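Local coordinates for mandelate racemase/muconate lactonizing enzyme family protein (Sorangium cellulosum, PDB 3S5S), which belongs to the mandelate racemase/muconate lactonizing enzyme family of the enolase superfamily, with an alpha+beta N-terminal domain and a (beta/alpha)7beta barrel domain, at residues A[38-49]-A[107-118]; A[135-143]-A[160-171]. All blocks are in the same frame, centred on the assembly; numbering follows the deposited sequence.

Contact 1: A[38-49]-A[107-118]; sequences VTVELADGTLGF and IETAILDALTKR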
loop_
_atom_site.group_PDB
_atom_site.type_symbol
_atom_site.label_atom_id
_atom_site.label_comp_id
_atom_site.label_asym_id
_atom_site.label_seq_id
_atom_site.Cartn_x
_atom_site.Cartn_y
_atom_site.Cartn_z
ATOM N N VAL A 38 8.892 21.869 7.206
ATOM C CA VAL A 38 10.080 21.067 6.903
ATOM C C VAL A 38 10.344 21.191 5.423
ATOM O O VAL A 38 9.446 20.988 4.597
ATOM C CB VAL A 38 9.876 19.589 7.267
ATOM C CG1 VAL A 38 11.032 18.776 6.798
ATOM C CG2 VAL A 38 9.745 19.446 8.771
ATOM N N THR A 39 11.577 21.546 5.101
ATOM C CA THR A 39 12.044 21.653 3.723
ATOM C C THR A 39 13.148 20.627 3.563
ATOM O O THR A 39 14.108 20.581 4.334
ATOM C CB THR A 39 12.646 23.055 3.396
ATOM O OG1 THR A 39 11.757 24.099 3.817
ATOM C CG2 THR A 39 12.890 23.231 1.900
ATOM N N VAL A 40 13.016 19.807 2.541
ATOM C CA VAL A 40 14.054 18.868 2.153
ATOM C C VAL A 40 14.627 19.424 0.851
ATOM O O VAL A 40 13.868 19.784 -0.050
ATOM C CB VAL A 40 13.399 17.476 1.968
ATOM C CG1 VAL A 40 14.165 16.619 0.990
ATOM C CG2 VAL A 40 13.219 16.791 3.321
ATOM N N GLU A 41 15.955 19.542 0.762
ATOM C CA GLU A 41 16.612 19.952 -0.467
ATOM C C GLU A 41 17.457 18.806 -1.012
ATOM O O GLU A 41 18.323 18.287 -0.303
ATOM C CB GLU A 41 17.512 21.179 -0.228
ATOM C CG GLU A 41 18.302 21.609 -1.471
ATOM C CD GLU A 41 19.260 22.798 -1.239
ATOM O OE1 GLU A 41 19.170 23.460 -0.189
ATOM O OE2 GLU A 41 20.113 23.088 -2.111
ATOM N N LEU A 42 17.226 18.422 -2.270
ATOM C CA LEU A 42 18.021 17.371 -2.931
ATOM C C LEU A 42 19.315 17.940 -3.505
ATOM O O LEU A 42 19.481 19.166 -3.603
ATOM C CB LEU A 42 17.213 16.681 -4.037
ATOM C CG LEU A 42 15.831 16.133 -3.568
ATOM C CD1 LEU A 42 15.078 15.480 -4.682
ATOM C CD2 LEU A 42 15.927 15.187 -2.347
ATOM N N ALA A 43 20.198 17.038 -3.918
ATOM C CA ALA A 43 21.479 17.387 -4.422
ATOM C C ALA A 43 21.372 18.188 -5.701
ATOM O O ALA A 43 22.236 19.053 -5.941
ATOM C CB ALA A 43 22.350 16.125 -4.624
ATOM N N ASP A 44 20.326 17.916 -6.497
ATOM C CA ASP A 44 20.129 18.625 -7.758
ATOM C C ASP A 44 19.450 19.967 -7.541
ATOM O O ASP A 44 19.266 20.709 -8.498
ATOM C CB ASP A 44 19.317 17.786 -8.745
ATOM C CG ASP A 44 17.855 17.572 -8.298
ATOM O OD1 ASP A 44 17.454 18.095 -7.256
ATOM O OD2 ASP A 44 17.090 16.874 -8.990
ATOM N N GLY A 45 19.059 20.284 -6.295
ATOM C CA GLY A 45 18.488 21.610 -5.965
ATOM C C GLY A 45 16.971 21.596 -5.751
ATOM O O GLY A 45 16.393 22.623 -5.341
ATOM N N THR A 46 16.320 20.454 -6.017
ATOM C CA THR A 46 14.880 20.318 -5.823
ATOM C C THR A 46 14.514 20.565 -4.360
ATOM O O THR A 46 15.102 19.983 -3.448
ATOM C CB THR A 46 14.387 18.880 -6.156
ATOM O OG1 THR A 46 14.911 18.463 -7.407
ATOM C CG2 THR A 46 12.858 18.837 -6.282
ATOM N N LEU A 47 13.516 21.402 -4.123
ATOM C CA LEU A 47 13.022 21.575 -2.740
ATOM C C LEU A 47 11.739 20.803 -2.574
ATOM O O LEU A 47 10.896 20.804 -3.470
ATOM C CB LEU A 47 12.825 23.043 -2.389
ATOM C CG LEU A 47 14.071 23.869 -2.703
ATOM C CD1 LEU A 47 13.752 25.346 -2.735
ATOM C CD2 LEU A 47 15.144 23.588 -1.685
ATOM N N GLY A 48 11.604 20.106 -1.461
ATOM C CA GLY A 48 10.343 19.421 -1.163
ATOM C C GLY A 48 9.896 19.986 0.185
ATOM O O GLY A 48 10.739 20.314 1.058
ATOM N N PHE A 49 8.572 20.100 0.343
ATOM C CA PHE A 49 7.964 20.768 1.491
ATOM C C PHE A 49 7.018 19.875 2.258
ATOM O O PHE A 49 6.214 19.189 1.670
ATOM C CB PHE A 49 7.230 22.002 0.996
ATOM C CG PHE A 49 8.128 22.990 0.344
ATOM C CD1 PHE A 49 8.995 23.788 1.118
ATOM C CD2 PHE A 49 8.109 23.149 -1.035
ATOM C CE1 PHE A 49 9.870 24.716 0.521
ATOM C CE2 PHE A 49 8.977 24.060 -1.652
ATOM C CZ PHE A 49 9.859 24.852 -0.870
ATOM N N ILE A 107 8.292 14.955 7.129
ATOM C CA ILE A 107 9.496 14.535 6.462
ATOM C C ILE A 107 9.159 13.707 5.231
ATOM O O ILE A 107 9.598 14.030 4.132
ATOM C CB ILE A 107 10.433 13.758 7.427
ATOM C CG1 ILE A 107 11.018 14.724 8.481
ATOM C CG2 ILE A 107 11.485 13.090 6.659
ATOM C CD1 ILE A 107 11.779 14.114 9.652
ATOM N N GLU A 108 8.366 12.655 5.402
ATOM C CA GLU A 108 7.944 11.838 4.255
ATOM C C GLU A 108 7.162 12.670 3.244
ATOM O O GLU A 108 7.280 12.483 2.033
ATOM C CB GLU A 108 6.983 10.753 4.711
ATOM C CG GLU A 108 7.537 9.694 5.574
ATOM C CD GLU A 108 6.495 8.634 5.774
ATOM O OE1 GLU A 108 5.699 8.378 4.824
ATOM O OE2 GLU A 108 6.440 8.075 6.870
ATOM N N THR A 109 6.350 13.587 3.729
ATOM C CA THR A 109 5.669 14.465 2.774
ATOM C C THR A 109 6.641 15.324 1.933
ATOM O O THR A 109 6.483 15.395 0.745
ATOM C CB THR A 109 4.592 15.324 3.442
ATOM O OG1 THR A 109 3.633 14.429 4.014
ATOM C CG2 THR A 109 3.940 16.251 2.411
ATOM N N ALA A 110 7.631 15.928 2.561
ATOM C CA ALA A 110 8.662 16.743 1.891
ATOM C C ALA A 110 9.511 15.903 0.911
ATOM O O ALA A 110 9.823 16.346 -0.204
ATOM C CB ALA A 110 9.540 17.409 2.928
ATOM N N ILE A 111 9.897 14.708 1.315
ATOM C CA ILE A 111 10.604 13.798 0.410
ATOM C C ILE A 111 9.750 13.439 -0.839
ATOM O O ILE A 111 10.188 13.658 -1.984
ATOM C CB ILE A 111 11.041 12.516 1.139
ATOM C CG1 ILE A 111 12.076 12.864 2.203
ATOM C CG2 ILE A 111 11.576 11.416 0.143
ATOM C CD1 ILE A 111 12.486 11.615 3.068
ATOM N N LEU A 112 8.535 12.924 -0.623
ATOM C CA LEU A 112 7.665 12.579 -1.768
ATOM C C LEU A 112 7.391 13.785 -2.642
ATOM O O LEU A 112 7.349 13.688 -3.868
ATOM C CB LEU A 112 6.359 11.928 -1.328
ATOM C CG LEU A 112 6.445 10.456 -0.903
ATOM C CD1 LEU A 112 5.061 9.906 -0.650
ATOM C CD2 LEU A 112 7.064 9.632 -2.012
ATOM N N ASP A 113 7.205 14.930 -2.004
ATOM C CA ASP A 113 6.976 16.173 -2.751
ATOM C C ASP A 113 8.182 16.434 -3.681
ATOM O O ASP A 113 7.994 16.668 -4.888
ATOM C CB ASP A 113 6.733 17.352 -1.801
ATOM C CG ASP A 113 6.467 18.648 -2.541
ATOM O OD1 ASP A 113 5.680 18.658 -3.554
ATOM O OD2 ASP A 113 7.058 19.676 -2.083
ATOM N N ALA A 114 9.398 16.302 -3.148
ATOM C CA ALA A 114 10.594 16.563 -3.961
ATOM C C ALA A 114 10.749 15.485 -5.017
ATOM O O ALA A 114 11.020 15.768 -6.186
ATOM C CB ALA A 114 11.947 16.684 -3.071
ATOM N N LEU A 115 10.623 14.238 -4.595
ATOM C CA LEU A 115 10.717 13.137 -5.567
ATOM C C LEU A 115 9.782 13.346 -6.794
ATOM O O LEU A 115 10.194 13.200 -7.927
ATOM C CB LEU A 115 10.449 11.800 -4.897
ATOM C CG LEU A 115 10.774 10.602 -5.816
ATOM C CD1 LEU A 115 12.316 10.403 -6.031
ATOM C CD2 LEU A 115 10.085 9.289 -5.289
ATOM N N THR A 116 8.526 13.695 -6.557
ATOM C CA THR A 116 7.540 13.773 -7.651
ATOM C C THR A 116 7.664 15.055 -8.431
ATOM O O THR A 116 7.577 15.030 -9.652
ATOM C CB THR A 116 6.069 13.575 -7.160
ATOM O OG1 THR A 116 5.764 14.480 -6.089
ATOM C CG2 THR A 116 5.906 12.154 -6.663
ATOM N N LYS A 117 7.905 16.167 -7.749
ATOM C CA LYS A 117 7.974 17.395 -8.469
ATOM C C LYS A 117 9.118 17.403 -9.489
ATOM O O LYS A 117 8.930 17.910 -10.588
ATOM C CB LYS A 117 7.970 18.591 -7.509
ATOM C CG LYS A 117 9.192 19.459 -7.494
ATOM C CD LYS A 117 9.369 20.263 -6.168
ATOM C CE LYS A 117 8.068 20.800 -5.592
ATOM N NZ LYS A 117 8.236 21.215 -4.187
ATOM N N ARG A 118 10.291 16.856 -9.149
ATOM C CA ARG A 118 11.432 16.913 -10.069
ATOM C C ARG A 118 11.175 15.967 -11.234
ATOM O O ARG A 118 11.861 16.023 -12.260
ATOM C CB ARG A 118 12.762 16.536 -9.379
ATOM C CG ARG A 118 12.864 15.015 -9.017
ATOM C CD ARG A 118 14.136 14.641 -8.250
ATOM N NE ARG A 118 15.321 14.884 -9.064
ATOM C CZ ARG A 118 15.823 14.008 -9.927
ATOM N NH1 ARG A 118 15.245 12.817 -10.073
ATOM N NH2 ARG A 118 16.902 14.326 -10.631
#
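Asp113 and Lys117 of the helix grip the backbone of strand 47-49. In Asp113, chi1 (-179°) sets CG opposite the backbone N, and OD2 then reaches the strand. OD2 accepts the N-H of Phe49 at 2.9 Å on its anti lone pair, with an N-H...O angle of 155°. Lys117 NZ bridges to the same OD2 from above the carboxylate plane. NZ also donates to Leu47 O at 2.8 Å, so the ammonium spans two acceptors. The Phe49 ring runs obliquely past both charged groups. OD1 of Asp113 is held by the backbone N of His355.

Between the charged groups the packing is close. Gly48 CA makes a CA-H...O contact to Ala110 O at 3.3 Å, so the strand and helix backbones lie close there. Gly48 CA is also 3.7 Å from Ala114 CB. On the neighbouring strand, Val40 CG2 rests on Ala110 CB and Leu42 CD1 on Ala114 CB.

At the exposed hairpin end, Arg118 crosses Asp44. Its NE points in the guanidinium plane to OD2 at 2.7 Å, on the syn side; NH2 adds a weak bond. The two flat groups are 33° apart. Asp44 OD1 accepts Thr46 N, an Asx turn, and also Thr46 OG1. The Thr46 and Lys117 side chains slide past each other in opposite directions, CG2 beside CD.

Helix 85-96 packs on another side of the helix, through Ile107 and Ile111. A beta hairpin with a type I turn laid on a helix in this way belongs to the alpha+beta N-terminal domain of the enolase superfamily.

Contact 2: A[135-143]-A[160-171]; sequences TTDITITTG and FRALKVKVGGRL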
loop_
_atom_site.group_PDB
_atom_site.type_symbol
_atom_site.label_atom_id
_atom_site.label_comp_id
_atom_site.label_asym_id
_atom_site.label_seq_id
_atom_site.Cartn_x
_atom_site.Cartn_y
_atom_site.Cartn_z
ATOM N N THR A 135 -15.235 16.349 -2.255
ATOM C CA THR A 135 -16.237 17.182 -1.602
ATOM C C THR A 135 -16.049 17.060 -0.098
ATOM O O THR A 135 -16.149 15.955 0.447
ATOM C CB THR A 135 -17.621 16.752 -2.022
ATOM O OG1 THR A 135 -17.752 17.053 -3.403
ATOM C CG2 THR A 135 -18.726 17.498 -1.282
ATOM N N THR A 136 -15.762 18.188 0.557
ATOM C CA THR A 136 -15.483 18.185 2.017
ATOM C C THR A 136 -16.683 18.488 2.892
ATOM O O THR A 136 -17.538 19.262 2.512
ATOM C CB THR A 136 -14.232 19.099 2.399
ATOM O OG1 THR A 136 -13.847 18.868 3.765
ATOM C CG2 THR A 136 -14.455 20.582 2.081
ATOM N N ASP A 137 -16.771 17.856 4.052
ATOM C CA ASP A 137 -17.664 18.344 5.099
ATOM C C ASP A 137 -17.044 19.601 5.727
ATOM O O ASP A 137 -15.923 19.986 5.366
ATOM C CB ASP A 137 -17.949 17.261 6.164
ATOM C CG ASP A 137 -16.738 16.923 7.021
ATOM O OD1 ASP A 137 -15.894 17.787 7.324
ATOM O OD2 ASP A 137 -16.635 15.771 7.440
ATOM N N ILE A 138 -17.758 20.238 6.639
ATOM C CA ILE A 138 -17.229 21.338 7.408
ATOM C C ILE A 138 -17.711 21.169 8.818
ATOM O O ILE A 138 -18.743 20.549 9.090
ATOM C CB ILE A 138 -17.652 22.739 6.866
ATOM C CG1 ILE A 138 -16.801 23.874 7.502
ATOM C CG2 ILE A 138 -19.184 22.956 7.032
ATOM C CD1 ILE A 138 -17.253 25.338 7.141
ATOM N N THR A 139 -16.954 21.722 9.743
ATOM C CA THR A 139 -17.106 21.319 11.094
ATOM C C THR A 139 -17.704 22.418 11.937
ATOM O O THR A 139 -17.389 23.576 11.784
ATOM C CB THR A 139 -15.789 20.651 11.627
ATOM O OG1 THR A 139 -15.767 20.700 13.054
ATOM C CG2 THR A 139 -14.600 21.320 11.103
ATOM N N ILE A 140 -18.652 22.036 12.766
ATOM C CA ILE A 140 -19.278 22.950 13.699
ATOM C C ILE A 140 -18.729 22.658 15.085
ATOM O O ILE A 140 -19.073 21.650 15.740
ATOM C CB ILE A 140 -20.769 22.870 13.642
ATOM C CG1 ILE A 140 -21.218 23.362 12.261
ATOM C CG2 ILE A 140 -21.375 23.739 14.739
ATOM C CD1 ILE A 140 -22.646 23.062 11.912
ATOM N N THR A 141 -17.827 23.548 15.490
ATOM C CA THR A 141 -16.967 23.334 16.649
ATOM C C THR A 141 -17.618 23.868 17.919
ATOM O O THR A 141 -18.508 24.716 17.829
ATOM C CB THR A 141 -15.579 23.960 16.410
ATOM O OG1 THR A 141 -14.685 23.475 17.406
ATOM C CG2 THR A 141 -15.617 25.500 16.429
ATOM N N THR A 142 -17.176 23.373 19.084
ATOM C CA THR A 142 -17.866 23.626 20.376
ATOM C C THR A 142 -18.139 25.087 20.695
ATOM O O THR A 142 -17.353 25.974 20.355
ATOM C CB THR A 142 -17.167 22.960 21.629
ATOM O OG1 THR A 142 -15.730 23.075 21.551
ATOM C CG2 THR A 142 -17.587 21.486 21.762
ATOM N N GLY A 143 -19.261 25.301 21.379
ATOM C CA GLY A 143 -19.753 26.616 21.709
ATOM C C GLY A 143 -21.241 26.543 22.025
ATOM O O GLY A 143 -21.811 25.475 22.323
ATOM N N PHE A 160 -22.633 23.122 1.717
ATOM C CA PHE A 160 -22.127 21.998 2.486
ATOM C C PHE A 160 -23.282 21.100 2.843
ATOM O O PHE A 160 -24.145 21.503 3.612
ATOM C CB PHE A 160 -21.343 22.447 3.750
ATOM C CG PHE A 160 -19.984 23.037 3.456
ATOM C CD1 PHE A 160 -18.863 22.262 3.503
ATOM C CD2 PHE A 160 -19.849 24.382 3.140
ATOM C CE1 PHE A 160 -17.610 22.801 3.241
ATOM C CE2 PHE A 160 -18.613 24.926 2.883
ATOM C CZ PHE A 160 -17.477 24.138 2.939
ATOM N N ARG A 161 -23.264 19.890 2.275
ATOM C CA ARG A 161 -24.270 18.861 2.512
ATOM C C ARG A 161 -23.841 17.920 3.650
ATOM O O ARG A 161 -24.640 17.082 4.114
ATOM C CB ARG A 161 -24.510 18.045 1.239
ATOM C CG ARG A 161 -25.254 18.815 0.074
ATOM C CD ARG A 161 -26.733 18.344 -0.038
ATOM N NE ARG A 161 -27.589 19.276 -0.777
ATOM C CZ ARG A 161 -28.895 19.443 -0.544
ATOM N NH1 ARG A 161 -29.497 18.732 0.412
ATOM N NH2 ARG A 161 -29.604 20.320 -1.265
ATOM N N ALA A 162 -22.610 18.060 4.128
ATOM C CA ALA A 162 -22.170 17.228 5.245
ATOM C C ALA A 162 -21.613 18.110 6.347
ATOM O O ALA A 162 -20.753 18.956 6.100
ATOM C CB ALA A 162 -21.166 16.195 4.797
ATOM N N LEU A 163 -22.125 17.931 7.566
ATOM C CA LEU A 163 -21.636 18.680 8.709
ATOM C C LEU A 163 -21.135 17.761 9.803
ATOM O O LEU A 163 -21.838 16.835 10.211
ATOM C CB LEU A 163 -22.738 19.549 9.263
ATOM C CG LEU A 163 -23.409 20.447 8.231
ATOM C CD1 LEU A 163 -24.569 21.084 8.891
ATOM C CD2 LEU A 163 -22.418 21.476 7.681
ATOM N N LYS A 164 -19.919 18.041 10.269
ATOM C CA LYS A 164 -19.300 17.366 11.382
ATOM C C LYS A 164 -19.483 18.220 12.634
ATOM O O LYS A 164 -18.977 19.346 12.733
ATOM C CB LYS A 164 -17.817 17.178 11.084
ATOM C CG LYS A 164 -16.963 16.621 12.218
ATOM C CD LYS A 164 -15.770 15.916 11.573
ATOM C CE LYS A 164 -14.590 15.689 12.517
ATOM N NZ LYS A 164 -13.718 14.529 12.079
ATOM N N VAL A 165 -20.174 17.673 13.616
ATOM C CA VAL A 165 -20.464 18.448 14.798
ATOM C C VAL A 165 -19.559 17.923 15.904
ATOM O O VAL A 165 -19.621 16.741 16.221
ATOM C CB VAL A 165 -21.980 18.342 15.169
ATOM C CG1 VAL A 165 -22.278 19.004 16.501
ATOM C CG2 VAL A 165 -22.829 18.943 14.067
ATOM N N LYS A 166 -18.708 18.780 16.467
ATOM C CA LYS A 166 -17.905 18.342 17.613
ATOM C C LYS A 166 -18.842 18.179 18.795
ATOM O O LYS A 166 -19.870 18.860 18.862
ATOM C CB LYS A 166 -16.728 19.282 17.924
ATOM C CG LYS A 166 -15.646 19.345 16.807
ATOM C CD LYS A 166 -14.593 18.239 16.844
ATOM C CE LYS A 166 -13.984 18.117 15.445
ATOM N NZ LYS A 166 -12.716 17.306 15.290
ATOM N N VAL A 167 -18.543 17.224 19.666
ATOM C CA VAL A 167 -19.397 16.937 20.824
ATOM C C VAL A 167 -18.622 16.370 22.035
ATOM O O VAL A 167 -17.492 15.898 21.910
ATOM C CB VAL A 167 -20.643 16.035 20.478
ATOM C CG1 VAL A 167 -21.671 16.802 19.638
ATOM C CG2 VAL A 167 -20.226 14.696 19.811
ATOM N N GLY A 168 -19.260 16.431 23.206
ATOM C CA GLY A 168 -18.615 16.084 24.476
ATOM C C GLY A 168 -17.714 17.165 25.072
ATOM O O GLY A 168 -17.692 18.312 24.620
ATOM N N GLY A 169 -16.979 16.779 26.119
ATOM C CA GLY A 169 -16.081 17.668 26.865
ATOM C C GLY A 169 -16.810 18.567 27.851
ATOM O O GLY A 169 -17.920 18.265 28.292
ATOM N N ARG A 170 -16.158 19.692 28.142
ATOM C CA ARG A 170 -16.603 20.756 29.049
ATOM C C ARG A 170 -18.066 21.218 28.876
ATOM O O ARG A 170 -18.656 21.771 29.799
ATOM C CB ARG A 170 -15.650 21.955 28.860
ATOM C CG ARG A 170 -15.418 22.848 30.084
ATOM C CD ARG A 170 -14.151 23.704 29.904
ATOM N NE ARG A 170 -14.247 24.652 28.783
ATOM C CZ ARG A 170 -14.456 25.969 28.907
ATOM N NH1 ARG A 170 -14.583 26.533 30.112
ATOM N NH2 ARG A 170 -14.532 26.729 27.814
ATOM N N LEU A 171 -18.650 20.982 27.702
ATOM C CA LEU A 171 -19.914 21.618 27.323
ATOM C C LEU A 171 -20.982 20.634 26.832
ATOM O O LEU A 171 -21.855 21.009 26.060
ATOM C CB LEU A 171 -19.637 22.689 26.248
ATOM C CG LEU A 171 -18.788 23.924 26.602
ATOM C CD1 LEU A 171 -18.098 24.537 25.384
ATOM C CD2 LEU A 171 -19.620 24.985 27.377
#
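Ile138 and Phe160 pack at the start of two parallel strands, joined by helix 146-158 as a beta-alpha-beta unit of the barrel domain. The tight part is here. Ile138 CG2 lies over one face of the Phe160 ring, 3.9 Å from its centroid, a CH-pi contact. The side chains cross at about a right angle. CG2 also touches Leu163 CD2 at 3.6 Å. Ile138, Ile140, Leu163 and Val165 share one sheet face, and helix 146-158 packs on the first three.

Four backbone hydrogen bonds join the parallel strands. Ile138 N to Ala162 O is weak, whereas Lys164 N to Ile138 O and Lys166 N to Ile140 O are both 3.0 Å.

Thr139 and Lys164 project from the other face. The extended Lys164 chain carries NZ away from strand 138-140, into salt bridges with Asp323, Asp194 and Glu222. This charged cluster is consistent with the active-site end of such barrels, where the strands' C-terminal ends meet.

Past the strands the contact loosens. The nearest approach of Thr142 is CB to CD1 of the poorly ordered Leu171, 4.2 Å, on a partly exposed side. In the bonded part, Lys164 O accepts Ile140 N at 2.7 Å, nearly along the C=O axis.

In the fold
From the N terminus, strand 7-25 leads into strand 28-42, whose end turns back into strand 47-52. Contact 1 brings helix 101-117 back against this hairpin. It closes a mostly helical loop of 57 residues and ties the antiparallel sheet to the helices of the N-terminal domain. The chain then passes helix 123-126 and enters strand 133-140. Contact 2 closes a much shorter loop of 16 residues, nearly all helix 146-158, and begins the run of parallel barrel strands. The contacts follow in series, neither nested nor crossed. The centres of contact 1 and contact 2 are about 34 Å apart, on opposite sides of the chain's centre. The nearest atoms of contact 1 and contact 2 are about 18 Å apart.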